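PDB 4E8O: Aac(6')-Ih protein from Acinetobacter baumannii, which transfers an acetyl group from acetyl coenzyme A to the 6'-amino group of aminoglycoside antibiotics, and so probably confers resistance to them. Local coordinates for residues 102-107 with 111-116; 30-35 with 56-61; 81-86 with 128-133. One frame throughout, in Å; residues are numbered along the deposited sequence.

Interaction 1 of 3, residues 102-107 with 111-116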
loop_
_atom_site.group_PDB
_atom_site.type_symbol
_atom_site.label_atom_id
_atom_site.label_comp_id
_atom_site.label_asym_id
_atom_site.label_seq_id
_atom_site.Cartn_x
_atom_site.Cartn_y
_atom_site.Cartn_z
ATOM N N ILE B 102 -3.730 -7.258 -14.474
ATOM C CA ILE B 102 -4.627 -7.597 -15.561
ATOM C C ILE B 102 -3.804 -7.678 -16.838
ATOM O O ILE B 102 -2.879 -6.887 -17.044
ATOM C CB ILE B 102 -5.770 -6.567 -15.687
ATOM C CG1 ILE B 102 -6.768 -6.992 -16.769
ATOM C CG2 ILE B 102 -5.213 -5.164 -15.919
ATOM C CD1 ILE B 102 -7.959 -6.064 -16.903
ATOM N N PHE B 103 -4.110 -8.657 -17.680
ATOM C CA PHE B 103 -3.411 -8.786 -18.945
ATOM C C PHE B 103 -4.330 -9.364 -19.999
ATOM O O PHE B 103 -4.922 -10.420 -19.795
ATOM C CB PHE B 103 -2.178 -9.678 -18.806
ATOM C CG PHE B 103 -1.548 -10.032 -20.119
ATOM C CD1 PHE B 103 -0.735 -9.123 -20.779
ATOM C CD2 PHE B 103 -1.780 -11.267 -20.701
ATOM C CE1 PHE B 103 -0.160 -9.443 -21.997
ATOM C CE2 PHE B 103 -1.211 -11.595 -21.913
ATOM C CZ PHE B 103 -0.396 -10.682 -22.564
ATOM N N VAL B 104 -4.445 -8.665 -21.120
ATOM C CA VAL B 104 -5.200 -9.150 -22.264
ATOM C C VAL B 104 -4.258 -9.183 -23.459
ATOM O O VAL B 104 -3.484 -8.245 -23.662
ATOM C CB VAL B 104 -6.387 -8.223 -22.586
ATOM C CG1 VAL B 104 -7.215 -8.794 -23.726
ATOM C CG2 VAL B 104 -7.254 -8.011 -21.353
ATOM N N LEU B 105 -4.301 -10.267 -24.231
ATOM C CA LEU B 105 -3.551 -10.333 -25.484
ATOM C C LEU B 105 -4.016 -9.211 -26.404
ATOM O O LEU B 105 -5.217 -8.953 -26.498
ATOM C CB LEU B 105 -3.741 -11.694 -26.157
ATOM C CG LEU B 105 -3.054 -12.862 -25.452
ATOM C CD1 LEU B 105 -3.407 -14.187 -26.107
ATOM C CD2 LEU B 105 -1.561 -12.648 -25.467
ATOM N N PRO B 106 -3.066 -8.534 -27.075
ATOM C CA PRO B 106 -3.343 -7.338 -27.885
ATOM C C PRO B 106 -4.513 -7.509 -28.849
ATOM O O PRO B 106 -5.341 -6.604 -28.951
ATOM C CB PRO B 106 -2.044 -7.146 -28.669
ATOM C CG PRO B 106 -0.992 -7.711 -27.784
ATOM C CD PRO B 106 -1.636 -8.901 -27.115
ATOM N N GLU B 107 -4.585 -8.651 -29.529
ATOM C CA GLU B 107 -5.660 -8.928 -30.482
ATOM C C GLU B 107 -7.063 -8.877 -29.856
ATOM O O GLU B 107 -8.064 -8.788 -30.571
ATOM C CB GLU B 107 -5.437 -10.292 -31.157
ATOM C CG GLU B 107 -4.170 -10.397 -32.019
ATOM C CD GLU B 107 -2.895 -10.589 -31.205
ATOM O OE1 GLU B 107 -2.976 -11.099 -30.066
ATOM O OE2 GLU B 107 -1.807 -10.233 -31.708
ATOM N N SER B 111 -12.180 -5.965 -27.667
ATOM C CA SER B 111 -13.354 -6.771 -27.348
ATOM C C SER B 111 -13.963 -6.358 -26.014
ATOM O O SER B 111 -15.102 -6.712 -25.705
ATOM C CB SER B 111 -12.989 -8.255 -27.309
ATOM O OG SER B 111 -12.036 -8.519 -26.295
ATOM N N GLY B 112 -13.198 -5.610 -25.225
ATOM C CA GLY B 112 -13.670 -5.154 -23.933
ATOM C C GLY B 112 -13.846 -6.287 -22.940
ATOM O O GLY B 112 -14.711 -6.223 -22.063
ATOM N N ILE B 113 -13.032 -7.330 -23.078
ATOM C CA ILE B 113 -13.045 -8.430 -22.120
ATOM C C ILE B 113 -12.421 -7.953 -20.810
ATOM O O ILE B 113 -12.698 -8.491 -19.737
ATOM C CB ILE B 113 -12.299 -9.673 -22.667
ATOM C CG1 ILE B 113 -12.468 -10.870 -21.727
ATOM C CG2 ILE B 113 -10.824 -9.369 -22.890
ATOM C CD1 ILE B 113 -13.905 -11.314 -21.561
ATOM N N ALA B 114 -11.587 -6.924 -20.905
ATOM C CA ALA B 114 -10.989 -6.312 -19.727
ATOM C C ALA B 114 -12.066 -5.655 -18.864
ATOM O O ALA B 114 -11.993 -5.689 -17.639
ATOM C CB ALA B 114 -9.931 -5.306 -20.140
ATOM N N THR B 115 -13.063 -5.056 -19.512
ATOM C CA THR B 115 -14.209 -4.485 -18.807
ATOM C C THR B 115 -14.978 -5.583 -18.077
ATOM O O THR B 115 -15.357 -5.421 -16.914
ATOM C CB THR B 115 -15.153 -3.753 -19.779
ATOM O OG1 THR B 115 -14.486 -2.602 -20.312
ATOM C CG2 THR B 115 -16.426 -3.310 -19.070
ATOM N N GLY B 116 -15.194 -6.703 -18.764
ATOM C CA GLY B 116 -15.887 -7.839 -18.182
ATOM C C GLY B 116 -15.152 -8.438 -16.997
ATOM O O GLY B 116 -15.778 -8.876 -16.030
#

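Interaction 2 of 3, residues 30-35 with 56-61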
loop_
_atom_site.group_PDB
_atom_site.type_symbol
_atom_site.label_atom_id
_atom_site.label_comp_id
_atom_site.label_asym_id
_atom_site.label_seq_id
_atom_site.Cartn_x
_atom_site.Cartn_y
_atom_site.Cartn_z
ATOM N N SER B 30 -6.457 -27.149 -12.268
ATOM C CA SER B 30 -6.406 -27.773 -13.586
ATOM C C SER B 30 -5.939 -26.805 -14.676
ATOM O O SER B 30 -5.523 -27.234 -15.754
ATOM C CB SER B 30 -7.780 -28.345 -13.944
ATOM O OG SER B 30 -8.809 -27.415 -13.651
ATOM N N GLN B 31 -5.997 -25.506 -14.384
ATOM C CA GLN B 31 -5.707 -24.460 -15.365
ATOM C C GLN B 31 -4.449 -23.653 -15.036
ATOM O O GLN B 31 -4.291 -22.530 -15.511
ATOM C CB GLN B 31 -6.904 -23.503 -15.467
ATOM C CG GLN B 31 -8.215 -24.148 -15.900
ATOM C CD GLN B 31 -9.419 -23.296 -15.552
ATOM O OE1 GLN B 31 -9.482 -22.703 -14.478
ATOM N NE2 GLN B 31 -10.383 -23.230 -16.464
ATOM N N LEU B 32 -3.559 -24.222 -14.229
ATOM C CA LEU B 32 -2.346 -23.520 -13.806
ATOM C C LEU B 32 -1.419 -23.163 -14.972
ATOM O O LEU B 32 -0.793 -22.098 -14.976
ATOM C CB LEU B 32 -1.595 -24.346 -12.758
ATOM C CG LEU B 32 -2.278 -24.475 -11.394
ATOM C CD1 LEU B 32 -1.632 -25.566 -10.560
ATOM C CD2 LEU B 32 -2.247 -23.154 -10.647
ATOM N N SER B 33 -1.340 -24.049 -15.960
ATOM C CA SER B 33 -0.505 -23.820 -17.138
ATOM C C SER B 33 -0.996 -22.641 -17.984
ATOM O O SER B 33 -0.198 -21.800 -18.409
ATOM C CB SER B 33 -0.424 -25.089 -17.987
ATOM O OG SER B 33 0.252 -24.838 -19.202
ATOM N N ASP B 34 -2.305 -22.572 -18.223
ATOM C CA ASP B 34 -2.880 -21.437 -18.948
ATOM C C ASP B 34 -2.656 -20.131 -18.189
ATOM O O ASP B 34 -2.441 -19.077 -18.793
ATOM C CB ASP B 34 -4.380 -21.636 -19.169
ATOM C CG ASP B 34 -4.689 -22.786 -20.101
ATOM O OD1 ASP B 34 -3.863 -23.081 -20.998
ATOM O OD2 ASP B 34 -5.769 -23.392 -19.938
ATOM N N TRP B 35 -2.726 -20.212 -16.863
ATOM C CA TRP B 35 -2.536 -19.057 -15.991
ATOM C C TRP B 35 -1.081 -18.613 -16.027
ATOM O O TRP B 35 -0.793 -17.420 -16.135
ATOM C CB TRP B 35 -2.949 -19.413 -14.559
ATOM C CG TRP B 35 -2.912 -18.262 -13.580
ATOM C CD1 TRP B 35 -2.749 -16.935 -13.869
ATOM C CD2 TRP B 35 -3.038 -18.349 -12.154
ATOM N NE1 TRP B 35 -2.764 -16.197 -12.710
ATOM C CE2 TRP B 35 -2.942 -17.040 -11.644
ATOM C CE3 TRP B 35 -3.228 -19.408 -11.261
ATOM C CZ2 TRP B 35 -3.026 -16.761 -10.278
ATOM C CZ3 TRP B 35 -3.313 -19.132 -9.910
ATOM C CH2 TRP B 35 -3.211 -17.820 -9.429
ATOM N N GLN B 56 -0.736 -20.885 -3.716
ATOM C CA GLN B 56 -1.215 -20.266 -2.480
ATOM C C GLN B 56 -2.485 -19.462 -2.736
ATOM O O GLN B 56 -3.485 -19.626 -2.039
ATOM C CB GLN B 56 -0.153 -19.322 -1.907
ATOM C CG GLN B 56 1.158 -19.976 -1.483
ATOM C CD GLN B 56 2.154 -18.952 -0.960
ATOM O OE1 GLN B 56 1.802 -17.791 -0.732
ATOM N NE2 GLN B 56 3.400 -19.374 -0.770
ATOM N N LEU B 57 -2.420 -18.587 -3.739
ATOM C CA LEU B 57 -3.514 -17.681 -4.091
ATOM C C LEU B 57 -4.870 -18.375 -4.250
ATOM O O LEU B 57 -5.892 -17.856 -3.796
ATOM C CB LEU B 57 -3.175 -16.903 -5.374
ATOM C CG LEU B 57 -1.984 -15.940 -5.351
ATOM C CD1 LEU B 57 -1.770 -15.291 -6.709
ATOM C CD2 LEU B 57 -2.184 -14.873 -4.300
ATOM N N ILE B 58 -4.877 -19.546 -4.882
ATOM C CA ILE B 58 -6.129 -20.245 -5.187
ATOM C C ILE B 58 -6.807 -20.840 -3.950
ATOM O O ILE B 58 -7.968 -21.250 -4.009
ATOM C CB ILE B 58 -5.949 -21.338 -6.276
ATOM C CG1 ILE B 58 -4.817 -22.301 -5.910
ATOM C CG2 ILE B 58 -5.691 -20.713 -7.641
ATOM C CD1 ILE B 58 -4.425 -23.240 -7.038
ATOM N N THR B 59 -6.082 -20.888 -2.835
ATOM C CA THR B 59 -6.645 -21.360 -1.569
ATOM C C THR B 59 -7.118 -20.198 -0.698
ATOM O O THR B 59 -7.691 -20.413 0.373
ATOM C CB THR B 59 -5.621 -22.170 -0.749
ATOM O OG1 THR B 59 -4.601 -21.291 -0.257
ATOM C CG2 THR B 59 -4.985 -23.259 -1.598
ATOM N N GLN B 60 -6.871 -18.971 -1.151
ATOM C CA GLN B 60 -7.119 -17.786 -0.328
ATOM C C GLN B 60 -8.465 -17.112 -0.616
ATOM O O GLN B 60 -8.785 -16.811 -1.764
ATOM C CB GLN B 60 -5.960 -16.784 -0.473
ATOM C CG GLN B 60 -4.646 -17.273 0.161
ATOM C CD GLN B 60 -3.447 -16.391 -0.168
ATOM O OE1 GLN B 60 -3.475 -15.613 -1.117
ATOM N NE2 GLN B 60 -2.387 -16.519 0.621
ATOM N N ALA B 61 -9.240 -16.876 0.440
ATOM C CA ALA B 61 -10.571 -16.283 0.322
ATOM C C ALA B 61 -10.539 -14.806 -0.058
ATOM O O ALA B 61 -11.495 -14.293 -0.639
ATOM C CB ALA B 61 -11.352 -16.483 1.617
#

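Interaction 3 of 3, residues 81-86 with 128-133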
loop_
_atom_site.group_PDB
_atom_site.type_symbol
_atom_site.label_atom_id
_atom_site.label_comp_id
_atom_site.label_asym_id
_atom_site.label_seq_id
_atom_site.Cartn_x
_atom_site.Cartn_y
_atom_site.Cartn_z
ATOM N N ALA B 81 -6.895 -10.105 -8.261
ATOM C CA ALA B 81 -7.313 -9.025 -7.378
ATOM C C ALA B 81 -7.281 -9.511 -5.949
ATOM O O ALA B 81 -7.235 -10.718 -5.699
ATOM C CB ALA B 81 -8.708 -8.527 -7.747
ATOM N N SER B 82 -7.300 -8.571 -5.008
ATOM C CA SER B 82 -7.302 -8.923 -3.596
ATOM C C SER B 82 -8.224 -8.002 -2.820
ATOM O O SER B 82 -8.628 -6.945 -3.317
ATOM C CB SER B 82 -5.895 -8.820 -3.020
ATOM O OG SER B 82 -5.387 -7.502 -3.147
ATOM N N ILE B 83 -8.568 -8.416 -1.603
ATOM C CA ILE B 83 -9.232 -7.537 -0.656
ATOM C C ILE B 83 -8.164 -7.058 0.321
ATOM O O ILE B 83 -7.441 -7.876 0.896
ATOM C CB ILE B 83 -10.342 -8.262 0.126
ATOM C CG1 ILE B 83 -11.334 -8.942 -0.828
ATOM C CG2 ILE B 83 -11.050 -7.285 1.053
ATOM C CD1 ILE B 83 -12.086 -7.983 -1.745
ATOM N N ARG B 84 -8.053 -5.743 0.501
ATOM C CA ARG B 84 -7.017 -5.162 1.360
ATOM C C ARG B 84 -7.637 -4.568 2.611
ATOM O O ARG B 84 -8.619 -3.828 2.521
ATOM C CB ARG B 84 -6.263 -4.055 0.620
ATOM C CG ARG B 84 -5.572 -4.488 -0.657
ATOM C CD ARG B 84 -4.511 -5.535 -0.389
ATOM N NE ARG B 84 -3.614 -5.703 -1.532
ATOM C CZ ARG B 84 -2.516 -4.978 -1.728
ATOM N NH1 ARG B 84 -2.173 -4.033 -0.857
ATOM N NH2 ARG B 84 -1.755 -5.201 -2.790
ATOM N N TYR B 85 -7.058 -4.872 3.772
ATOM C CA TYR B 85 -7.583 -4.364 5.034
ATOM C C TYR B 85 -6.695 -3.275 5.627
ATOM O O TYR B 85 -7.081 -2.595 6.577
ATOM C CB TYR B 85 -7.798 -5.507 6.028
ATOM C CG TYR B 85 -9.004 -6.346 5.682
ATOM C CD1 TYR B 85 -10.242 -6.082 6.251
ATOM C CD2 TYR B 85 -8.912 -7.380 4.763
ATOM C CE1 TYR B 85 -11.352 -6.837 5.926
ATOM C CE2 TYR B 85 -10.015 -8.139 4.435
ATOM C CZ TYR B 85 -11.230 -7.860 5.016
ATOM O OH TYR B 85 -12.329 -8.617 4.687
ATOM N N GLU B 86 -5.512 -3.105 5.050
ATOM C CA GLU B 86 -4.618 -2.032 5.460
ATOM C C GLU B 86 -4.781 -0.857 4.499
ATOM O O GLU B 86 -5.230 -1.040 3.364
ATOM C CB GLU B 86 -3.174 -2.539 5.498
ATOM C CG GLU B 86 -2.935 -3.573 6.598
ATOM C CD GLU B 86 -1.550 -4.176 6.538
ATOM O OE1 GLU B 86 -0.850 -3.945 5.529
ATOM O OE2 GLU B 86 -1.161 -4.883 7.492
ATOM N N PHE B 128 -17.610 -8.618 -0.028
ATOM C CA PHE B 128 -16.720 -8.307 1.082
ATOM C C PHE B 128 -17.040 -6.954 1.717
ATOM O O PHE B 128 -16.247 -6.432 2.501
ATOM C CB PHE B 128 -15.260 -8.345 0.614
ATOM C CG PHE B 128 -14.668 -9.730 0.565
ATOM C CD1 PHE B 128 -14.088 -10.283 1.697
ATOM C CD2 PHE B 128 -14.679 -10.473 -0.609
ATOM C CE1 PHE B 128 -13.536 -11.553 1.666
ATOM C CE2 PHE B 128 -14.128 -11.746 -0.649
ATOM C CZ PHE B 128 -13.556 -12.285 0.492
ATOM N N ALA B 129 -18.205 -6.400 1.381
ATOM C CA ALA B 129 -18.630 -5.086 1.869
ATOM C C ALA B 129 -17.651 -3.970 1.490
ATOM O O ALA B 129 -17.435 -3.027 2.256
ATOM C CB ALA B 129 -18.875 -5.114 3.377
ATOM N N CYS B 130 -17.071 -4.085 0.299
ATOM C CA CYS B 130 -16.231 -3.033 -0.261
ATOM C C CYS B 130 -17.075 -2.085 -1.110
ATOM O O CYS B 130 -18.032 -2.503 -1.767
ATOM C CB CYS B 130 -15.138 -3.633 -1.142
ATOM S SG CYS B 130 -13.935 -4.659 -0.284
ATOM N N THR B 131 -16.711 -0.806 -1.098
ATOM C CA THR B 131 -17.363 0.192 -1.938
ATOM C C THR B 131 -16.332 0.885 -2.820
ATOM O O THR B 131 -16.679 1.716 -3.664
ATOM C CB THR B 131 -18.074 1.258 -1.099
ATOM O OG1 THR B 131 -17.104 1.984 -0.334
ATOM C CG2 THR B 131 -19.080 0.612 -0.159
ATOM N N GLU B 132 -15.060 0.555 -2.609
ATOM C CA GLU B 132 -13.985 1.124 -3.412
ATOM C C GLU B 132 -13.118 0.029 -4.037
ATOM O O GLU B 132 -12.894 -1.025 -3.431
ATOM C CB GLU B 132 -13.133 2.095 -2.578
ATOM C CG GLU B 132 -13.829 3.420 -2.264
ATOM C CD GLU B 132 -12.958 4.365 -1.461
ATOM O OE1 GLU B 132 -12.221 3.884 -0.577
ATOM O OE2 GLU B 132 -13.009 5.590 -1.706
ATOM N N PHE B 133 -12.643 0.298 -5.253
ATOM C CA PHE B 133 -11.827 -0.627 -6.034
ATOM C C PHE B 133 -10.622 0.193 -6.480
ATOM O O PHE B 133 -10.755 1.114 -7.294
ATOM C CB PHE B 133 -12.628 -1.115 -7.249
ATOM C CG PHE B 133 -11.969 -2.225 -8.039
ATOM C CD1 PHE B 133 -10.762 -2.776 -7.646
ATOM C CD2 PHE B 133 -12.574 -2.712 -9.190
ATOM C CE1 PHE B 133 -10.167 -3.788 -8.384
ATOM C CE2 PHE B 133 -11.989 -3.726 -9.934
ATOM C CZ PHE B 133 -10.782 -4.263 -9.531
#

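Interaction 1 of 3, residues 102-107 with 111-116
Ile102 and Val104, at the end of strand 96-104, meet Ile113 and Ala114 in the first turn of helix 113-127, and everything that passes between the two segments is aliphatic. The methyl of Ala114 is approached from two residues: Ile102 CD1 comes within 3.9 Å of Ala114 CB, and Val104 CG2 lies 4.0 Å from the same atom. Ile102 reaches this far because its chain is fully stretched, with CG1 anti to the backbone N (chi1 -176°) and CD1 extended beyond it. Val104 divides its branches, for its CG1 touches Ile113 CG2 at 3.7 Å, the two side chains crossing obliquely. Ile113 offers only that methyl, its CG1 arm leading off elsewhere.

At the loop and helix start, Gly112 is the N-cap, and its O takes weak bonds from Thr115 N and Gly116 N; Ser111 OG bonds to Tyr108 O, and Val104 O takes a weak hydrogen bond from Arg109 NH2. The run from Arg109 to Ala114 fits the R-x-x-G-x-A signature of GNAT enzymes, a loop that probably cradles the coenzyme A pyrophosphate.

This is the strand-to-helix step of a beta-alpha-beta unit. Phe103 points from the other sheet face onto Leu38 and Leu41 of helix 32-42, while Leu151 covers Ala114.

Interaction 2 of 3, residues 30-35 with 56-61
Leu32 and Ile58 are the closest backbone pair, yet their CA atoms stand 10.0 Å apart, so the start of helix 32-42 and the C-terminal end of helix 47-57, with the turn there, meet through side chains alone. Trp35 does most of the bridging. With CG anti to its backbone N (chi1 -175°), the indole extends across the gap and presents the far end of its six-membered ring to two neighbours. Leu57 CD1 sits at the ring edge, close to the ring plane, 4.0 Å from Trp35 CH2, and the two side chains run at about a right angle. Ile58 approaches obliquely, its CG2 methyl 3.6 Å from Trp35 CZ3. The other arm of Ile58 serves Leu32, whose CD2 lies 4.2 Å from Ile58 CD1.

The polar end of the indole is used elsewhere: Trp35 NE1 bonds to Glu80 OE2, which helps to fix the ring's rotation. On the second segment a type I turn from Leu57 to Gln60 is closed by Gln60 N to Leu57 O at 3.0 Å. Just before it, Gln56 O is gripped twice, by Thr59 N at 3.0 Å and by Thr59 OG1 at 2.7 Å, the hydroxyl bond lying in the carbonyl plane on a lone pair.

The contact thus joins two successive helices laid on the sheet: Trp35 also packs on Met54 of helix 47-57, on Gln65 of strand 63-69 and on Met78 of strand 75-84.

Interaction 3 of 3, residues 81-86 with 128-133
The Phe128 ring carries Ile83 on one face and has Tyr85 beside it. Ile83 CG1 stands 3.7 Å from the Phe128 ring centroid, only 14° off the ring normal, a CH-pi contact placed over the middle of the ring. Tyr85 OH lies obliquely to the ring, neither over a face nor at an edge, 3.8 Å from Phe128 CD1; the two side chains cross at about a right angle. Trp124 also meets the phenylalanine, with the two ring planes at about 70°. In this GNAT fold the contact joins strand 75-84 to the connection between helix 113-127 and strand 132-138, reaching past strand 96-104, which lies between the two strands in the sheet.

Ile83 spreads over two partners. Its CG1 is anti to the carbonyl carbon, which carries that arm over the aromatic ring, while CD1 comes within 4.1 Å of Cys130 SG, and the CG2 branch reaches the same sulfur at an equal distance. The turn that presents Phe128 and Cys130 is a Schellman motif ending the helix: Ala129, with positive phi, is its C-prime residue, Cys130 N reaches back to Ala125 O and Ala129 N to Lys126 O.

Both segments also border the dimer interface. Glu132 and Phe133 pair antiparallel with a strand of the second subunit, so the sheet continues across the interface, and Tyr85 N bonds to Glu86 OE2 of that subunit. Arg84 forms a salt bridge to Glu100, and its NE donates to Ser82 OG at 3.0 Å, with the hydroxyl oxygen close to the guanidinium plane and an N-H...O angle of 146°.

Overall arrangement
From the N terminus, interaction 2 is the first to close, bringing 56-61 back to 30-35 around a connection that is mostly helix. The chain then returns to the sheet, and 81-86 opens the long loop of interaction 3. Before that loop closes at 128-133, interaction 1 opens and shuts within it, spanning just three residues between 102-107 and 111-116; no two contacts cross. Interactions 1 and 3 bind the two ends of helix 113-127 to the sheet, on opposite sides of the chain's centre. Interaction 2 ties together the helices on the other face, yet it touches interaction 3, where Ala61 O packs 3.1 Å from Phe128 CZ.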